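Local coordinates for protein putative non-ribosomal peptide synthetase (Actinomadura parvosata subsp. kistnae, PDB 6M7L) that probably takes part in assembly-line peptide biosynthesis as a condensation-type domain of a non-ribosomal peptide synthetase, at residues A[270-275]-A[416-421]; A[281-286]-A[451-456]. All coordinates share one frame; numbering follows the deposited sequence.

Contact 1: residues A[270-275]-A[416-421]; sequences GTMFTA and DHRTDE
Asp-416 meets Met-272 at the start of helix 272-288, its carboxylate lying against the first two carbons of the methionine chain. OD2 of Asp-416 sits 3.4 Å from CB of Met-272 and is equally near CG, whereas bends at chi2 and chi3 carry the sulfur end away. CG of Asp-416 stands anti to the backbone N (chi1 -173°), which extends the carboxylate from the strand toward the helix. Its other oxygen, OD1, receives a weak hydrogen bond from His-258 of helix 255-267. Asp-416 and Arg-418 lie on strand 410-418, an inner strand of the four-stranded mixed sheet in this condensation-type fold, so the contact packs the end of that strand against the beginning of a helix with Thr-271 at its N-cap position. Leu-261 and Leu-262 of helix 255-267 and Leu-427 of strand 424-434 close around Met-272. Two residues on, Arg-418 folds back along its own strand to form a salt bridge with Asp-416. NE donates to OD1 of Asp-416 over 3.1 Å with a nearly straight angle of 170°, meeting that oxygen from above the carboxylate plane, while NH1 reaches OD2 of Asp-416 at 3.0 Å in a weak bond. The same NH1 lies 3.6 Å from CG of Met-272, an oblique, non-bonded approach, and NH2 turns instead to the carbonyl oxygen of Gly-422. Were Asp-416 an alanine, the guanidinium would probably lose its nearby countercharge while keeping its NH2 bond, and a gap would open beside CB and CG of Met-272.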
loop_
_atom_site.group_PDB
_atom_site.type_symbol
_atom_site.label_atom_id
_atom_site.label_comp_id
_atom_site.label_asym_id
_atom_site.label_seq_id
_atom_site.Cartn_x
_atom_site.Cartn_y
_atom_site.Cartn_z
ATOM N N GLY A 270 10.351 -8.194 26.402
ATOM C CA GLY A 270 10.728 -8.504 25.045
ATOM C C GLY A 270 9.525 -8.546 24.119
ATOM O O GLY A 270 8.380 -8.331 24.526
ATOM N N THR A 271 9.812 -8.831 22.856
ATOM C CA THR A 271 8.807 -8.928 21.812
ATOM C C THR A 271 8.587 -10.388 21.437
ATOM O O THR A 271 9.284 -11.288 21.911
ATOM C CB THR A 271 9.229 -8.121 20.579
ATOM O OG1 THR A 271 10.429 -8.680 20.032
ATOM C CG2 THR A 271 9.484 -6.671 20.960
ATOM N N MET A 272 7.592 -10.617 20.577
ATOM C CA MET A 272 7.401 -11.958 20.033
ATOM C C MET A 272 8.629 -12.420 19.263
ATOM O O MET A 272 8.959 -13.612 19.279
ATOM C CB MET A 272 6.162 -11.998 19.140
ATOM C CG MET A 272 4.917 -12.493 19.850
ATOM S SD MET A 272 5.178 -14.109 20.609
ATOM C CE MET A 272 5.559 -15.107 19.172
ATOM N N PHE A 273 9.315 -11.494 18.588
ATOM C CA PHE A 273 10.590 -11.826 17.960
ATOM C C PHE A 273 11.563 -12.399 18.980
ATOM O O PHE A 273 12.237 -13.401 18.711
ATOM C CB PHE A 273 11.183 -10.586 17.287
ATOM C CG PHE A 273 12.453 -10.852 16.523
ATOM C CD1 PHE A 273 13.690 -10.734 17.139
ATOM C CD2 PHE A 273 12.410 -11.209 15.185
ATOM C CE1 PHE A 273 14.859 -10.978 16.436
ATOM C CE2 PHE A 273 13.575 -11.450 14.477
ATOM C CZ PHE A 273 14.801 -11.335 15.104
ATOM N N THR A 274 11.642 -11.784 20.162
ATOM C CA THR A 274 12.532 -12.285 21.203
ATOM C C THR A 274 12.122 -13.681 21.656
ATOM O O THR A 274 12.977 -14.518 21.966
ATOM C CB THR A 274 12.548 -11.318 22.388
ATOM O OG1 THR A 274 12.778 -9.985 21.917
ATOM C CG2 THR A 274 13.648 -11.694 23.369
ATOM N N ALA A 275 10.815 -13.954 21.693
ATOM C CA ALA A 275 10.351 -15.272 22.114
ATOM C C ALA A 275 10.733 -16.347 21.102
ATOM O O ALA A 275 11.192 -17.430 21.483
ATOM C CB ALA A 275 8.839 -15.251 22.330
ATOM N N ASP A 416 3.097 -12.512 12.801
ATOM C CA ASP A 416 2.619 -12.408 14.178
ATOM C C ASP A 416 1.179 -11.897 14.151
ATOM O O ASP A 416 0.901 -10.704 14.297
ATOM C CB ASP A 416 3.537 -11.501 14.988
ATOM C CG ASP A 416 3.196 -11.480 16.462
ATOM O OD1 ASP A 416 2.368 -12.304 16.899
ATOM O OD2 ASP A 416 3.762 -10.633 17.187
ATOM N N HIS A 417 0.249 -12.829 13.950
ATOM C CA HIS A 417 -1.163 -12.478 13.877
ATOM C C HIS A 417 -1.688 -12.047 15.241
ATOM O O HIS A 417 -1.371 -12.653 16.269
ATOM C CB HIS A 417 -1.982 -13.659 13.357
ATOM C CG HIS A 417 -1.803 -13.925 11.895
ATOM N ND1 HIS A 417 -1.700 -12.917 10.961
ATOM C CD2 HIS A 417 -1.711 -15.086 11.206
ATOM C CE1 HIS A 417 -1.552 -13.445 9.760
ATOM N NE2 HIS A 417 -1.555 -14.760 9.881
ATOM N N ARG A 418 -2.507 -10.999 15.245
ATOM C CA ARG A 418 -3.069 -10.454 16.470
ATOM C C ARG A 418 -4.553 -10.169 16.292
ATOM O O ARG A 418 -5.021 -9.879 15.188
ATOM C CB ARG A 418 -2.354 -9.164 16.896
ATOM C CG ARG A 418 -0.872 -9.325 17.191
ATOM C CD ARG A 418 -0.631 -10.250 18.371
ATOM N NE ARG A 418 0.788 -10.332 18.703
ATOM C CZ ARG A 418 1.389 -9.564 19.606
ATOM N NH1 ARG A 418 2.687 -9.705 19.839
ATOM N NH2 ARG A 418 0.692 -8.658 20.279
ATOM N N THR A 419 -5.289 -10.261 17.396
ATOM C CA THR A 419 -6.639 -9.729 17.447
ATOM C C THR A 419 -6.574 -8.208 17.563
ATOM O O THR A 419 -5.525 -7.632 17.866
ATOM C CB THR A 419 -7.412 -10.331 18.627
ATOM O OG1 THR A 419 -7.079 -11.718 18.758
ATOM C CG2 THR A 419 -8.918 -10.216 18.411
ATOM N N ASP A 420 -7.712 -7.555 17.307
ATOM C CA ASP A 420 -7.771 -6.098 17.375
ATOM C C ASP A 420 -7.293 -5.555 18.716
ATOM O O ASP A 420 -6.861 -4.399 18.789
ATOM C CB ASP A 420 -9.197 -5.619 17.100
ATOM C CG ASP A 420 -9.682 -6.005 15.719
ATOM O OD1 ASP A 420 -9.940 -7.207 15.494
ATOM O OD2 ASP A 420 -9.801 -5.108 14.858
ATOM N N GLU A 421 -7.350 -6.363 19.774
ATOM C CA GLU A 421 -6.871 -5.961 21.088
ATOM C C GLU A 421 -5.376 -6.188 21.277
ATOM O O GLU A 421 -4.833 -5.795 22.315
ATOM C CB GLU A 421 -7.638 -6.719 22.177
ATOM C CG GLU A 421 -9.153 -6.654 22.046
ATOM C CD GLU A 421 -9.721 -5.287 22.388
ATOM O OE1 GLU A 421 -9.464 -4.319 21.640
ATOM O OE2 GLU A 421 -10.426 -5.184 23.413
#

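Contact 2: residues A[281-286]-A[451-456]; sequences AMLLSR and VALLEQ
A helix-helix interface within the condensation-type fold is formed where Leu-453 of helix 440-459 projects onto Met-282 and Leu-283 of helix 272-288. One methyl does the touching: CD2 of Leu-453 reaches CB of Leu-283 at 3.6 Å and CB of Met-282 at 3.8 Å, so it rests over the bases of two consecutive side chains. Between them it comes against the backbone itself, with CD2 of Leu-453 3.4 Å from N of Leu-283. The backbones are nearest at this same pair, CA of Leu-283 lying 7.2 Å from CA of Leu-453. Leu-453 carries CG anti to its amide nitrogen (chi1 -176°), which sends the branched end outward from its helix, and chi2 of 49° leaves CD2 nearly anti to CA, making it the outermost methyl. Met-282 and Leu-283 both direct their CB atoms at the partner helix, and the same side chains also touch Val-457 and Val-468 (Met-282) and Leu-446, Arg-449 and Leu-450 (Leu-283). Val-468, in a loop, also touches Leu-453 and so borders the interface. Nearby, the guanidinium of Arg-286 bonds to the carbonyl oxygen of Leu-465. Being apolar and buried, the contact between these two segments depends on the fit of aliphatic surfaces and the exclusion of water, with no directional bond to set its geometry.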
loop_
_atom_site.group_PDB
_atom_site.type_symbol
_atom_site.label_atom_id
_atom_site.label_comp_id
_atom_site.label_asym_id
_atom_site.label_seq_id
_atom_site.Cartn_x
_atom_site.Cartn_y
_atom_site.Cartn_z
ATOM N N ALA A 281 17.070 -20.350 19.172
ATOM C CA ALA A 281 18.424 -20.464 19.700
ATOM C C ALA A 281 18.599 -21.734 20.525
ATOM O O ALA A 281 19.692 -22.310 20.551
ATOM C CB ALA A 281 18.762 -19.232 20.539
ATOM N N MET A 282 17.543 -22.180 21.207
ATOM C CA MET A 282 17.617 -23.444 21.931
ATOM C C MET A 282 17.664 -24.623 20.969
ATOM O O MET A 282 18.460 -25.550 21.151
ATOM C CB MET A 282 16.426 -23.579 22.881
ATOM C CG MET A 282 16.314 -22.457 23.895
ATOM S SD MET A 282 14.907 -22.628 25.011
ATOM C CE MET A 282 15.420 -24.029 25.996
ATOM N N LEU A 283 16.820 -24.596 19.935
ATOM C CA LEU A 283 16.768 -25.700 18.982
ATOM C C LEU A 283 18.103 -25.876 18.272
ATOM O O LEU A 283 18.637 -26.988 18.196
ATOM C CB LEU A 283 15.648 -25.460 17.970
ATOM C CG LEU A 283 15.449 -26.553 16.922
ATOM C CD1 LEU A 283 14.969 -27.839 17.573
ATOM C CD2 LEU A 283 14.473 -26.088 15.861
ATOM N N LEU A 284 18.656 -24.785 17.738
ATOM C CA LEU A 284 19.945 -24.872 17.062
ATOM C C LEU A 284 21.054 -25.271 18.023
ATOM O O LEU A 284 21.989 -25.979 17.633
ATOM C CB LEU A 284 20.280 -23.541 16.393
ATOM C CG LEU A 284 19.316 -23.073 15.304
ATOM C CD1 LEU A 284 19.857 -21.829 14.618
ATOM C CD2 LEU A 284 19.067 -24.184 14.296
ATOM N N SER A 285 20.969 -24.828 19.279
ATOM C CA SER A 285 21.986 -25.184 20.262
ATOM C C SER A 285 22.041 -26.690 20.476
ATOM O O SER A 285 23.128 -27.273 20.556
ATOM C CB SER A 285 21.709 -24.471 21.585
ATOM O OG SER A 285 22.708 -24.761 22.546
ATOM N N ARG A 286 20.879 -27.337 20.566
ATOM C CA ARG A 286 20.846 -28.774 20.808
ATOM C C ARG A 286 21.121 -29.567 19.535
ATOM O O ARG A 286 21.768 -30.619 19.585
ATOM C CB ARG A 286 19.496 -29.167 21.407
ATOM C CG ARG A 286 19.268 -28.617 22.806
ATOM C CD ARG A 286 19.906 -29.513 23.851
ATOM N NE ARG A 286 19.233 -30.806 23.918
ATOM C CZ ARG A 286 18.177 -31.056 24.686
ATOM N NH1 ARG A 286 17.621 -32.260 24.683
ATOM N NH2 ARG A 286 17.676 -30.100 25.456
ATOM N N VAL A 451 8.208 -26.233 16.254
ATOM C CA VAL A 451 6.852 -26.059 16.767
ATOM C C VAL A 451 6.699 -26.762 18.108
ATOM O O VAL A 451 6.081 -26.230 19.039
ATOM C CB VAL A 451 5.824 -26.568 15.739
ATOM C CG1 VAL A 451 4.432 -26.613 16.350
ATOM C CG2 VAL A 451 5.837 -25.687 14.503
ATOM N N ALA A 452 7.266 -27.965 18.231
ATOM C CA ALA A 452 7.258 -28.662 19.511
ATOM C C ALA A 452 7.988 -27.853 20.574
ATOM O O ALA A 452 7.488 -27.674 21.691
ATOM C CB ALA A 452 7.887 -30.048 19.358
ATOM N N LEU A 453 9.175 -27.346 20.236
ATOM C CA LEU A 453 9.940 -26.554 21.192
ATOM C C LEU A 453 9.193 -25.284 21.584
ATOM O O LEU A 453 9.181 -24.899 22.759
ATOM C CB LEU A 453 11.311 -26.219 20.609
ATOM C CG LEU A 453 12.254 -25.476 21.552
ATOM C CD1 LEU A 453 12.297 -26.184 22.883
ATOM C CD2 LEU A 453 13.641 -25.385 20.958
ATOM N N LEU A 454 8.564 -24.621 20.610
ATOM C CA LEU A 454 7.769 -23.432 20.904
ATOM C C LEU A 454 6.647 -23.752 21.883
ATOM O O LEU A 454 6.417 -23.013 22.847
ATOM C CB LEU A 454 7.195 -22.852 19.611
ATOM C CG LEU A 454 8.148 -22.167 18.634
ATOM C CD1 LEU A 454 7.509 -22.093 17.263
ATOM C CD2 LEU A 454 8.498 -20.778 19.129
ATOM N N GLU A 455 5.931 -24.852 21.644
ATOM C CA GLU A 455 4.845 -25.235 22.537
ATOM C C GLU A 455 5.360 -25.605 23.921
ATOM O O GLU A 455 4.680 -25.351 24.922
ATOM C CB GLU A 455 4.058 -26.397 21.931
ATOM C CG GLU A 455 3.313 -26.041 20.656
ATOM C CD GLU A 455 2.616 -27.234 20.032
ATOM O OE1 GLU A 455 3.068 -28.376 20.259
ATOM O OE2 GLU A 455 1.612 -27.028 19.314
ATOM N N GLN A 456 6.555 -26.193 24.002
ATOM C CA GLN A 456 7.079 -26.619 25.295
ATOM C C GLN A 456 7.483 -25.424 26.149
ATOM O O GLN A 456 7.032 -25.287 27.292
ATOM C CB GLN A 456 8.260 -27.566 25.098
ATOM C CG GLN A 456 8.869 -28.058 26.400
ATOM C CD GLN A 456 9.837 -29.201 26.191
ATOM O OE1 GLN A 456 10.173 -29.541 25.056
ATOM N NE2 GLN A 456 10.287 -29.807 27.283
#

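Helix 272-288 belongs to both contacts: its N-terminal end meets strand 410-418 in contact 1, and a later part meets helix 440-459 in contact 2. Their centres are 18 Å apart and their nearest atoms about 5 Å, without touching. The segments alternate along the chain, 270-275 and 281-286 coming first and 416-421 and 451-456 following in the same order, so the two long-range connections cross. Strand 424-434, beside strand 410-418 in the mixed sheet, leads on toward helix 440-459, the last modelled helix. One helix thereby packs both on the end of strand 410-418 of the four-stranded sheet and on helix 440-459, elements more than 120 residues later in the sequence.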